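PDB 3RHF: putative polyphosphate kinase 2 family protein from Arthrobacter aurescens, which probably transfers phosphate between inorganic polyphosphate and nucleotides, as expected of a polyphosphate kinase of the PPK2 family with a P-loop kinase core. Local coordinates for residues 48-53 against 256-261; 55-60 against 93-98; 245-248 against 252-255; 74-79 against 262-267. All blocks are in the same frame, centred on the assembly; numbering follows the deposited sequence.

In the fold
Helix 43-69 comes first and opens contact 1 at 48-53 and contact 2 at 55-60. Strand 75-82 then opens contact 4 at 74-79, and the chain turns into helix 88-98, where 93-98 closes contact 2. After most of the sheet has been built, strand 242-246 leads through a short turn into helix 250-266: contact 3 closes at 252-255, contact 1 at 256-261 and contact 4 at 262-267. Contact 2 is nested inside contact 1, and contact 3 inside both 1 and 4, while contact 4 crosses 1 and 2. Helix 250-266 is thereby tied to its own strand, helix 43-69 and strand 75-82, while contact 2 ties helix 43-69 to helix 88-98.

Contact 1. Residues 48-53 against 256-261; sequences ALLAAQ and AVQQLL
Gln-53 reaches from helix 43-69 into the angle between Gln-258 and Gln-259 of helix 250-266, and three glutamine amides meet where these helices pass. With CG anti to its carbonyl carbon (chi1 -79°) and the chain extended beyond, Gln-53 reaches across to the other helix. Its NE2 gives a hydrogen bond to Gln-259 OE1 at 2.7 Å, with an N-H...O angle of 156°. The acceptor lies almost in the amide plane of Gln-53, but the donor stands above the carbonyl plane of Gln-259, 37° out of it. Gln-259 gets its oxygen there by a bend at chi2, meeting the Gln-53 chain roughly at a right angle. The same Gln-53 NE2 also donates to Ile-255 O, so two carbonyls grip one nitrogen and fix the amide's rotation.

Gln-258 passes Gln-53 aslant in the opposite sense: its CB rests 3.3 Å from Gln-53 OE1, while its NE2 comes 3.3 Å from Gln-53 CB. The polar end of Gln-258 is engaged by His-94 at OE1 and Asp-54 at NE2. Beside it, Leu-50 lays CD1 over the amide end, 3.8 Å from Gln-258 OE1. A leucine in place of Gln-53 would probably leave Ile-255 O without this partner and Gln-259 OE1 without its donor from helix 43-69, the Gln-259 amide then held from its NE2 side alone by Asp-263. Here two segments 203 residues apart in the chain are joined by side-chain amides, on one flank of the three-layer alpha/beta/alpha sandwich of a P-loop kinase.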
loop_
_atom_site.group_PDB
_atom_site.type_symbol
_atom_site.label_atom_id
_atom_site.label_comp_id
_atom_site.label_asym_id
_atom_site.label_seq_id
_atom_site.Cartn_x
_atom_site.Cartn_y
_atom_site.Cartn_z
ATOM N N ALA A 48 16.322 -14.701 2.694
ATOM C CA ALA A 48 15.944 -15.448 1.520
ATOM C C ALA A 48 14.539 -16.045 1.668
ATOM O O ALA A 48 13.815 -16.127 0.698
ATOM C CB ALA A 48 17.011 -16.513 1.162
ATOM N N LEU A 49 14.138 -16.438 2.869
ATOM C CA LEU A 49 12.755 -16.856 3.089
ATOM C C LEU A 49 11.795 -15.715 2.871
ATOM O O LEU A 49 10.757 -15.910 2.306
ATOM C CB LEU A 49 12.549 -17.432 4.490
ATOM C CG LEU A 49 11.124 -17.893 4.868
ATOM C CD1 LEU A 49 10.607 -19.055 4.005
ATOM C CD2 LEU A 49 11.106 -18.247 6.290
ATOM N N LEU A 50 12.154 -14.523 3.317
ATOM C CA LEU A 50 11.292 -13.395 3.199
ATOM C C LEU A 50 10.884 -13.160 1.748
ATOM O O LEU A 50 9.747 -12.815 1.498
ATOM C CB LEU A 50 11.971 -12.148 3.699
ATOM C CG LEU A 50 11.006 -10.987 3.960
ATOM C CD1 LEU A 50 9.803 -11.411 4.878
ATOM C CD2 LEU A 50 11.736 -9.804 4.551
ATOM N N ALA A 51 11.804 -13.336 0.807
ATOM C CA ALA A 51 11.524 -12.993 -0.588
ATOM C C ALA A 51 10.609 -14.054 -1.180
ATOM O O ALA A 51 9.817 -13.786 -2.077
ATOM C CB ALA A 51 12.847 -12.891 -1.413
ATOM N N ALA A 52 10.717 -15.280 -0.665
ATOM C CA ALA A 52 9.882 -16.347 -1.141
ATOM C C ALA A 52 8.473 -16.159 -0.552
ATOM O O ALA A 52 7.449 -16.414 -1.215
ATOM C CB ALA A 52 10.485 -17.669 -0.746
ATOM N N GLN A 53 8.440 -15.753 0.720
ATOM C CA GLN A 53 7.189 -15.497 1.428
ATOM C C GLN A 53 6.376 -14.464 0.682
ATOM O O GLN A 53 5.179 -14.626 0.568
ATOM C CB GLN A 53 7.454 -15.037 2.850
ATOM C CG GLN A 53 7.793 -16.174 3.772
ATOM C CD GLN A 53 7.964 -15.738 5.176
ATOM O OE1 GLN A 53 8.356 -14.608 5.415
ATOM N NE2 GLN A 53 7.658 -16.640 6.152
ATOM N N ALA A 256 8.259 -14.061 10.791
ATOM C CA ALA A 256 7.325 -14.725 11.716
ATOM C C ALA A 256 5.931 -14.150 11.450
ATOM O O ALA A 256 4.942 -14.885 11.359
ATOM C CB ALA A 256 7.767 -14.561 13.191
ATOM N N VAL A 257 5.875 -12.834 11.272
ATOM C CA VAL A 257 4.626 -12.203 10.930
ATOM C C VAL A 257 4.175 -12.738 9.601
ATOM O O VAL A 257 3.038 -13.226 9.470
ATOM C CB VAL A 257 4.670 -10.673 10.970
ATOM C CG1 VAL A 257 3.362 -10.131 10.448
ATOM C CG2 VAL A 257 4.819 -10.169 12.413
ATOM N N GLN A 258 5.058 -12.737 8.615
ATOM C CA GLN A 258 4.613 -13.244 7.313
ATOM C C GLN A 258 4.145 -14.684 7.323
ATOM O O GLN A 258 3.135 -15.002 6.682
ATOM C CB GLN A 258 5.595 -12.949 6.148
ATOM C CG GLN A 258 5.123 -11.672 5.476
ATOM C CD GLN A 258 5.945 -11.178 4.322
ATOM O OE1 GLN A 258 6.330 -10.003 4.297
ATOM N NE2 GLN A 258 6.163 -12.038 3.314
ATOM N N GLN A 259 4.812 -15.550 8.071
ATOM C CA GLN A 259 4.424 -16.978 8.048
ATOM C C GLN A 259 3.111 -17.149 8.744
ATOM O O GLN A 259 2.316 -17.992 8.369
ATOM C CB GLN A 259 5.485 -17.895 8.655
ATOM C CG GLN A 259 5.373 -19.364 8.245
ATOM C CD GLN A 259 5.589 -19.590 6.766
ATOM O OE1 GLN A 259 6.588 -19.171 6.178
ATOM N NE2 GLN A 259 4.652 -20.264 6.147
ATOM N N LEU A 260 2.838 -16.300 9.716
ATOM C CA LEU A 260 1.532 -16.322 10.413
ATOM C C LEU A 260 0.379 -16.017 9.478
ATOM O O LEU A 260 -0.655 -16.704 9.498
ATOM C CB LEU A 260 1.533 -15.315 11.567
ATOM C CG LEU A 260 2.105 -15.803 12.902
ATOM C CD1 LEU A 260 2.114 -14.636 13.852
ATOM C CD2 LEU A 260 1.339 -16.988 13.537
ATOM N N LEU A 261 0.584 -14.963 8.688
ATOM C CA LEU A 261 -0.303 -14.598 7.594
ATOM C C LEU A 261 -0.525 -15.699 6.605
ATOM O O LEU A 261 -1.656 -15.983 6.270
ATOM C CB LEU A 261 0.278 -13.436 6.832
ATOM C CG LEU A 261 -0.404 -12.105 6.928
ATOM C CD1 LEU A 261 -0.987 -11.816 8.324
ATOM C CD2 LEU A 261 0.623 -11.059 6.558
#

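Contact 2. Residues 55-60 against 93-98; sequences ARLAEL and SHVVGA
Leu-57 and Ala-58 of helix 43-69 make a small, apolar helix-helix contact with Val-95 and Ala-98, at the C-terminal part of helix 88-98, the helix that follows the central strand 75-82, where P-loop proteins carry their phosphate-binding loop. The axes of the two short segments come within 9.4 Å and cross at -57°, so the touching region is brief; no hydrogen bond spans it. One methyl does most of the work. With CG anti to the backbone nitrogen (chi1 -171°), Leu-57 points at the other helix, and CD2 reaches 4.0 Å from Val-95 CG1 and also 4.0 Å from Ala-98 CB. One residue on, Ala-58 CB lies 3.4 Å from Ala-98 O. Small residues at both these places allow the backbones to approach, with the CA atoms of Ala-58 and Ala-98 5.8 Å apart. Further round helix 88-98, Ser-93 and Val-96 pack on Pro-101 of the second subunit. Helix 250-266 fills in alongside: Leu-262 and Leu-265 pack on Leu-57, and Leu-261 on Val-95, so three helices share the apolar joint, beside the sheet whose strand 75-82 leads into helix 88-98.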
loop_
_atom_site.group_PDB
_atom_site.type_symbol
_atom_site.label_atom_id
_atom_site.label_comp_id
_atom_site.label_asym_id
_atom_site.label_seq_id
_atom_site.Cartn_x
_atom_site.Cartn_y
_atom_site.Cartn_z
ATOM N N ALA A 55 6.228 -13.665 -2.575
ATOM C CA ALA A 55 5.584 -14.266 -3.723
ATOM C C ALA A 55 4.429 -15.136 -3.276
ATOM O O ALA A 55 3.335 -15.070 -3.852
ATOM C CB ALA A 55 6.565 -15.087 -4.538
ATOM N N ARG A 56 4.637 -15.942 -2.247
ATOM C CA ARG A 56 3.535 -16.745 -1.727
ATOM C C ARG A 56 2.327 -15.910 -1.244
ATOM O O ARG A 56 1.167 -16.261 -1.529
ATOM C CB ARG A 56 4.017 -17.611 -0.591
ATOM C CG ARG A 56 5.013 -18.676 -1.022
ATOM C CD ARG A 56 5.489 -19.408 0.204
ATOM N NE ARG A 56 6.737 -20.072 -0.060
ATOM C CZ ARG A 56 7.543 -20.587 0.859
ATOM N NH1 ARG A 56 7.235 -20.545 2.152
ATOM N NH2 ARG A 56 8.664 -21.167 0.458
ATOM N N LEU A 57 2.617 -14.836 -0.489
ATOM C CA LEU A 57 1.610 -13.952 0.042
ATOM C C LEU A 57 0.861 -13.244 -1.103
ATOM O O LEU A 57 -0.348 -13.188 -1.079
ATOM C CB LEU A 57 2.254 -12.948 0.990
ATOM C CG LEU A 57 1.356 -12.039 1.842
ATOM C CD1 LEU A 57 0.500 -12.855 2.759
ATOM C CD2 LEU A 57 2.150 -10.994 2.721
ATOM N N ALA A 58 1.586 -12.754 -2.111
ATOM C CA ALA A 58 0.960 -12.127 -3.286
ATOM C C ALA A 58 -0.047 -13.093 -3.947
ATOM O O ALA A 58 -1.157 -12.736 -4.246
ATOM C CB ALA A 58 2.009 -11.659 -4.286
ATOM N N GLU A 59 0.330 -14.341 -4.120
ATOM C CA GLU A 59 -0.587 -15.295 -4.699
ATOM C C GLU A 59 -1.773 -15.504 -3.780
ATOM O O GLU A 59 -2.890 -15.480 -4.222
ATOM C CB GLU A 59 0.088 -16.620 -5.039
ATOM C CG GLU A 59 -0.903 -17.697 -5.443
ATOM C CD GLU A 59 -0.301 -18.925 -6.170
ATOM O OE1 GLU A 59 0.941 -19.141 -6.153
ATOM O OE2 GLU A 59 -1.097 -19.702 -6.774
ATOM N N LEU A 60 -1.553 -15.715 -2.502
ATOM C CA LEU A 60 -2.666 -16.100 -1.659
ATOM C C LEU A 60 -3.635 -14.936 -1.338
ATOM O O LEU A 60 -4.803 -15.146 -1.122
ATOM C CB LEU A 60 -2.163 -16.723 -0.386
ATOM C CG LEU A 60 -1.743 -18.181 -0.382
ATOM C CD1 LEU A 60 -1.031 -18.380 0.899
ATOM C CD2 LEU A 60 -2.948 -19.066 -0.483
ATOM N N SER A 93 4.594 -2.065 6.431
ATOM C CA SER A 93 5.061 -1.711 5.107
ATOM C C SER A 93 5.514 -2.893 4.328
ATOM O O SER A 93 5.352 -2.942 3.097
ATOM C CB SER A 93 6.251 -0.773 5.215
ATOM O OG SER A 93 6.722 -0.332 3.960
ATOM N N HIS A 94 6.151 -3.842 4.977
ATOM C CA HIS A 94 6.635 -4.943 4.179
ATOM C C HIS A 94 5.455 -5.844 3.693
ATOM O O HIS A 94 5.364 -6.212 2.504
ATOM C CB HIS A 94 7.706 -5.769 4.893
ATOM C CG HIS A 94 8.356 -6.727 3.972
ATOM N ND1 HIS A 94 7.801 -7.957 3.688
ATOM C CD2 HIS A 94 9.421 -6.586 3.142
ATOM C CE1 HIS A 94 8.529 -8.555 2.750
ATOM N NE2 HIS A 94 9.513 -7.745 2.398
ATOM N N VAL A 95 4.562 -6.180 4.623
ATOM C CA VAL A 95 3.437 -7.058 4.367
ATOM C C VAL A 95 2.520 -6.430 3.325
ATOM O O VAL A 95 2.136 -7.041 2.360
ATOM C CB VAL A 95 2.630 -7.288 5.657
ATOM C CG1 VAL A 95 1.374 -8.061 5.330
ATOM C CG2 VAL A 95 3.480 -8.030 6.735
ATOM N N VAL A 96 2.169 -5.180 3.519
ATOM C CA VAL A 96 1.353 -4.492 2.548
ATOM C C VAL A 96 1.991 -4.430 1.179
ATOM O O VAL A 96 1.324 -4.658 0.153
ATOM C CB VAL A 96 0.987 -3.099 3.075
ATOM C CG1 VAL A 96 0.530 -2.235 1.975
ATOM C CG2 VAL A 96 -0.081 -3.247 4.182
ATOM N N GLY A 97 3.285 -4.204 1.141
ATOM C CA GLY A 97 3.985 -4.129 -0.121
ATOM C C GLY A 97 4.152 -5.420 -0.850
ATOM O O GLY A 97 4.519 -5.433 -2.002
ATOM N N ALA A 98 3.950 -6.535 -0.185
ATOM C CA ALA A 98 4.002 -7.828 -0.873
ATOM C C ALA A 98 2.663 -8.047 -1.525
ATOM O O ALA A 98 2.552 -8.929 -2.362
ATOM C CB ALA A 98 4.293 -8.964 0.086
#

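Contact 3. Residues 245-248 against 252-255; sequences VPAN and YARI
The ring of Tyr-252 has Pro-246 O at its edge, close to the ring plane and 3.3 Å from CD2, while Val-245 CG1 comes in obliquely, 4.1 Å from CE2. No group of 245-248 stacks on the ring. This is the tight beta-alpha turn at the edge strand of the sheet, where strand 242-246 runs into helix 250-266 and the first turns of the helix fold back over the strand's last residues.

Tyr-252 swings its ring over the end of the strand by placing CG anti to the backbone nitrogen (chi1 171°). With the carbonyl oxygen near its C-H edge, the contact is probably mildly favourable electrostatically, since aromatic hydrogens carry a slight positive charge. The far end of the ring is anchored away from the turn, where the Tyr-252 hydroxyl is hydrogen-bonded to Pro-37 O. Pro-246 CD adds a looser apolar touch.

On the strand side, the main chain of Val-245 is hydrogen-bonded to Met-185 and Asn-187 of strand 179-187, which fixes the platform on which the helix sits. Val-245 CG1 packs against both the Tyr-252 ring and the helix backbone, 4.0 Å from Ala-253 CA, and is buried further by Ala-256 one turn on. Just past the strand, Ala-247 O receives a hydrogen bond from Arg-196. The small side chain of Ala-253 lets helix and strand end come close, with the CA atoms of Ala-247 and Ala-253 5.1 Å apart, and the two methyls meet directly: Ala-247 CB is 4.0 Å from Ala-253 CB.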
loop_
_atom_site.group_PDB
_atom_site.type_symbol
_atom_site.label_atom_id
_atom_site.label_comp_id
_atom_site.label_asym_id
_atom_site.label_seq_id
_atom_site.Cartn_x
_atom_site.Cartn_y
_atom_site.Cartn_z
ATOM N N VAL A 245 5.821 -12.345 19.323
ATOM C CA VAL A 245 6.854 -12.612 18.369
ATOM C C VAL A 245 8.106 -11.862 18.827
ATOM O O VAL A 245 8.148 -10.616 18.802
ATOM C CB VAL A 245 6.475 -12.055 16.980
ATOM C CG1 VAL A 245 7.589 -12.260 16.053
ATOM C CG2 VAL A 245 5.177 -12.693 16.413
ATOM N N PRO A 246 9.142 -12.600 19.254
ATOM C CA PRO A 246 10.406 -11.986 19.623
ATOM C C PRO A 246 10.897 -11.113 18.473
ATOM O O PRO A 246 10.951 -11.582 17.342
ATOM C CB PRO A 246 11.295 -13.180 19.800
ATOM C CG PRO A 246 10.441 -14.182 20.336
ATOM C CD PRO A 246 9.102 -13.997 19.681
ATOM N N ALA A 247 11.180 -9.841 18.749
ATOM C CA ALA A 247 11.398 -8.865 17.681
ATOM C C ALA A 247 12.715 -8.098 17.788
ATOM O O ALA A 247 12.953 -7.191 16.996
ATOM C CB ALA A 247 10.256 -7.891 17.628
ATOM N N ASN A 248 13.559 -8.436 18.756
ATOM C CA ASN A 248 14.886 -7.803 18.822
ATOM C C ASN A 248 15.625 -7.978 17.501
ATOM O O ASN A 248 16.355 -7.104 17.112
ATOM C CB ASN A 248 15.784 -8.354 19.980
ATOM C CG ASN A 248 15.579 -7.621 21.287
ATOM O OD1 ASN A 248 14.599 -6.915 21.454
ATOM N ND2 ASN A 248 16.515 -7.771 22.212
ATOM N N TYR A 252 13.845 -11.602 11.909
ATOM C CA TYR A 252 13.017 -12.746 12.373
ATOM C C TYR A 252 11.534 -12.379 12.494
ATOM O O TYR A 252 10.649 -13.149 12.087
ATOM C CB TYR A 252 13.478 -13.322 13.693
ATOM C CG TYR A 252 12.468 -14.331 14.226
ATOM C CD1 TYR A 252 12.300 -15.537 13.619
ATOM C CD2 TYR A 252 11.646 -14.025 15.288
ATOM C CE1 TYR A 252 11.383 -16.447 14.076
ATOM C CE2 TYR A 252 10.721 -14.902 15.746
ATOM C CZ TYR A 252 10.583 -16.125 15.144
ATOM O OH TYR A 252 9.659 -17.034 15.608
ATOM N N ALA A 253 11.282 -11.227 13.098
ATOM C CA ALA A 253 9.910 -10.732 13.224
ATOM C C ALA A 253 9.258 -10.624 11.846
ATOM O O ALA A 253 8.112 -10.997 11.692
ATOM C CB ALA A 253 9.873 -9.400 13.939
ATOM N N ARG A 254 9.976 -10.147 10.841
ATOM C CA ARG A 254 9.381 -10.064 9.543
ATOM C C ARG A 254 8.907 -11.421 9.036
ATOM O O ARG A 254 7.796 -11.497 8.494
ATOM C CB ARG A 254 10.341 -9.497 8.531
ATOM C CG ARG A 254 10.640 -8.051 8.717
ATOM C CD ARG A 254 11.736 -7.604 7.787
ATOM N NE ARG A 254 12.248 -6.304 8.231
ATOM C CZ ARG A 254 13.540 -5.973 8.402
ATOM N NH1 ARG A 254 14.544 -6.807 8.140
ATOM N NH2 ARG A 254 13.831 -4.747 8.793
ATOM N N ILE A 255 9.735 -12.465 9.133
ATOM C CA ILE A 255 9.333 -13.761 8.629
ATOM C C ILE A 255 8.336 -14.467 9.533
ATOM O O ILE A 255 7.634 -15.363 9.100
ATOM C CB ILE A 255 10.503 -14.694 8.358
ATOM C CG1 ILE A 255 11.375 -14.890 9.625
ATOM C CG2 ILE A 255 11.289 -14.193 7.184
ATOM C CD1 ILE A 255 12.469 -15.964 9.457
#

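Contact 4. Residues 74-79 against 262-267; sequences KRLLLI and LDALGG
Helix-on-sheet packing in the alpha/beta core joins Leu-76, near the start of the central strand 75-82, to Ala-264 and Leu-265, near the end of helix 250-266. The contact is wholly apolar and turns on a single methyl. Leu-76 points from the sheet towards the helix, with CG anti to its backbone nitrogen (chi1 -162°), and its CD1 enters between the two helix residues. It lies 3.8 Å from Leu-265 CG and the same distance from Leu-265 CD2, with Ala-264 CB at 3.9 Å. The two leucines meet at about a right angle, the strand residue pushing a methyl against the branch of the helix residue. Leu-265 bends in to receive it, its CG anti to the carbonyl carbon (chi1 -75°), and its other methyl, CD1, packs on Leu-57 CD1 of helix 43-69 at 3.8 Å.

Ala-264, having only a methyl, lets the helix ride close to the sheet, and it also touches Val-182 of the neighbouring strand 179-187. A triethylene glycol, probably from the crystallisation liquor, lies next to Ala-264. Within the sheet, the main chain of Leu-76 is hydrogen-bonded to Met-134 and Gly-136, at strand 135-139, and Leu-261, one turn back on the helix, packs on both Leu-76 and Leu-78. A parallel sheet in the order 2-3-1-4-5, its middle strand leading, as expected for the family, to the P-loop, with helix 250-266 packed back against it after the last strand, is the core arrangement seen in nucleoside monophosphate kinases.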
loop_
_atom_site.group_PDB
_atom_site.type_symbol
_atom_site.label_atom_id
_atom_site.label_comp_id
_atom_site.label_asym_id
_atom_site.label_seq_id
_atom_site.Cartn_x
_atom_site.Cartn_y
_atom_site.Cartn_z
ATOM N N LYS A 74 -14.983 -14.761 3.030
ATOM C CA LYS A 74 -13.839 -14.807 3.905
ATOM C C LYS A 74 -12.943 -13.606 3.716
ATOM O O LYS A 74 -12.869 -13.044 2.652
ATOM C CB LYS A 74 -13.061 -16.090 3.713
ATOM C CG LYS A 74 -13.792 -17.368 4.167
ATOM C CD LYS A 74 -12.865 -18.569 3.940
ATOM C CE LYS A 74 -13.582 -19.929 3.605
ATOM N NZ LYS A 74 -13.326 -20.417 2.186
ATOM N N ARG A 75 -12.272 -13.203 4.788
ATOM C CA ARG A 75 -11.375 -12.065 4.774
ATOM C C ARG A 75 -10.406 -12.240 5.926
ATOM O O ARG A 75 -10.518 -13.185 6.675
ATOM C CB ARG A 75 -12.168 -10.791 4.962
ATOM C CG ARG A 75 -12.898 -10.746 6.290
ATOM C CD ARG A 75 -14.094 -9.826 6.221
ATOM N NE ARG A 75 -15.253 -10.566 5.776
ATOM C CZ ARG A 75 -16.420 -10.040 5.471
ATOM N NH1 ARG A 75 -17.389 -10.841 5.095
ATOM N NH2 ARG A 75 -16.622 -8.731 5.528
ATOM N N LEU A 76 -9.468 -11.324 6.070
ATOM C CA LEU A 76 -8.436 -11.472 7.048
ATOM C C LEU A 76 -8.095 -10.146 7.684
ATOM O O LEU A 76 -8.173 -9.115 7.064
ATOM C CB LEU A 76 -7.197 -12.109 6.379
ATOM C CG LEU A 76 -6.150 -12.727 7.335
ATOM C CD1 LEU A 76 -5.656 -14.062 6.892
ATOM C CD2 LEU A 76 -5.001 -11.826 7.478
ATOM N N LEU A 77 -7.701 -10.190 8.946
ATOM C CA LEU A 77 -7.388 -8.995 9.739
ATOM C C LEU A 77 -6.145 -9.287 10.584
ATOM O O LEU A 77 -6.176 -10.132 11.505
ATOM C CB LEU A 77 -8.571 -8.594 10.650
ATOM C CG LEU A 77 -8.392 -7.334 11.552
ATOM C CD1 LEU A 77 -8.043 -6.066 10.733
ATOM C CD2 LEU A 77 -9.550 -7.025 12.503
ATOM N N LEU A 78 -5.062 -8.579 10.227
ATOM C CA LEU A 78 -3.833 -8.578 10.945
ATOM C C LEU A 78 -3.834 -7.407 11.899
ATOM O O LEU A 78 -3.966 -6.247 11.458
ATOM C CB LEU A 78 -2.690 -8.438 9.972
ATOM C CG LEU A 78 -1.250 -8.397 10.512
ATOM C CD1 LEU A 78 -0.838 -9.748 11.168
ATOM C CD2 LEU A 78 -0.293 -8.049 9.392
ATOM N N ILE A 79 -3.697 -7.715 13.201
ATOM C CA ILE A 79 -3.536 -6.727 14.255
ATOM C C ILE A 79 -2.119 -6.749 14.794
ATOM O O ILE A 79 -1.682 -7.760 15.372
ATOM C CB ILE A 79 -4.521 -6.950 15.498
ATOM C CG1 ILE A 79 -5.990 -6.896 15.053
ATOM C CG2 ILE A 79 -4.302 -5.891 16.519
ATOM C CD1 ILE A 79 -7.020 -7.250 16.085
ATOM N N LEU A 262 0.561 -16.293 6.111
ATOM C CA LEU A 262 0.445 -17.369 5.078
ATOM C C LEU A 262 -0.276 -18.601 5.607
ATOM O O LEU A 262 -1.040 -19.212 4.877
ATOM C CB LEU A 262 1.810 -17.802 4.500
ATOM C CG LEU A 262 2.548 -16.669 3.774
ATOM C CD1 LEU A 262 4.083 -16.896 3.771
ATOM C CD2 LEU A 262 2.059 -16.459 2.354
ATOM N N ASP A 263 0.024 -18.972 6.862
ATOM C CA ASP A 263 -0.562 -20.148 7.476
ATOM C C ASP A 263 -2.066 -19.896 7.747
ATOM O O ASP A 263 -2.863 -20.786 7.570
ATOM C CB ASP A 263 0.172 -20.492 8.769
ATOM C CG ASP A 263 1.639 -21.024 8.547
ATOM O OD1 ASP A 263 2.142 -21.203 7.391
ATOM O OD2 ASP A 263 2.296 -21.302 9.594
ATOM N N ALA A 264 -2.432 -18.680 8.161
ATOM C CA ALA A 264 -3.842 -18.276 8.324
ATOM C C ALA A 264 -4.592 -18.326 6.966
ATOM O O ALA A 264 -5.695 -18.849 6.880
ATOM C CB ALA A 264 -3.936 -16.884 8.931
ATOM N N LEU A 265 -3.962 -17.804 5.925
ATOM C CA LEU A 265 -4.522 -17.813 4.606
ATOM C C LEU A 265 -4.593 -19.201 4.015
ATOM O O LEU A 265 -5.510 -19.500 3.282
ATOM C CB LEU A 265 -3.691 -16.949 3.697
ATOM C CG LEU A 265 -3.844 -15.469 3.881
ATOM C CD1 LEU A 265 -2.786 -14.672 3.271
ATOM C CD2 LEU A 265 -5.149 -15.109 3.275
ATOM N N GLY A 266 -3.619 -20.044 4.322
ATOM C CA GLY A 266 -3.589 -21.443 3.848
ATOM C C GLY A 266 -4.664 -22.288 4.513
ATOM O O GLY A 266 -5.089 -23.306 3.985
ATOM N N GLY A 267 -5.108 -21.846 5.684
ATOM C CA GLY A 267 -6.169 -22.505 6.409
ATOM C C GLY A 267 -7.508 -22.147 5.810
ATOM O O GLY A 267 -8.509 -22.701 6.201
#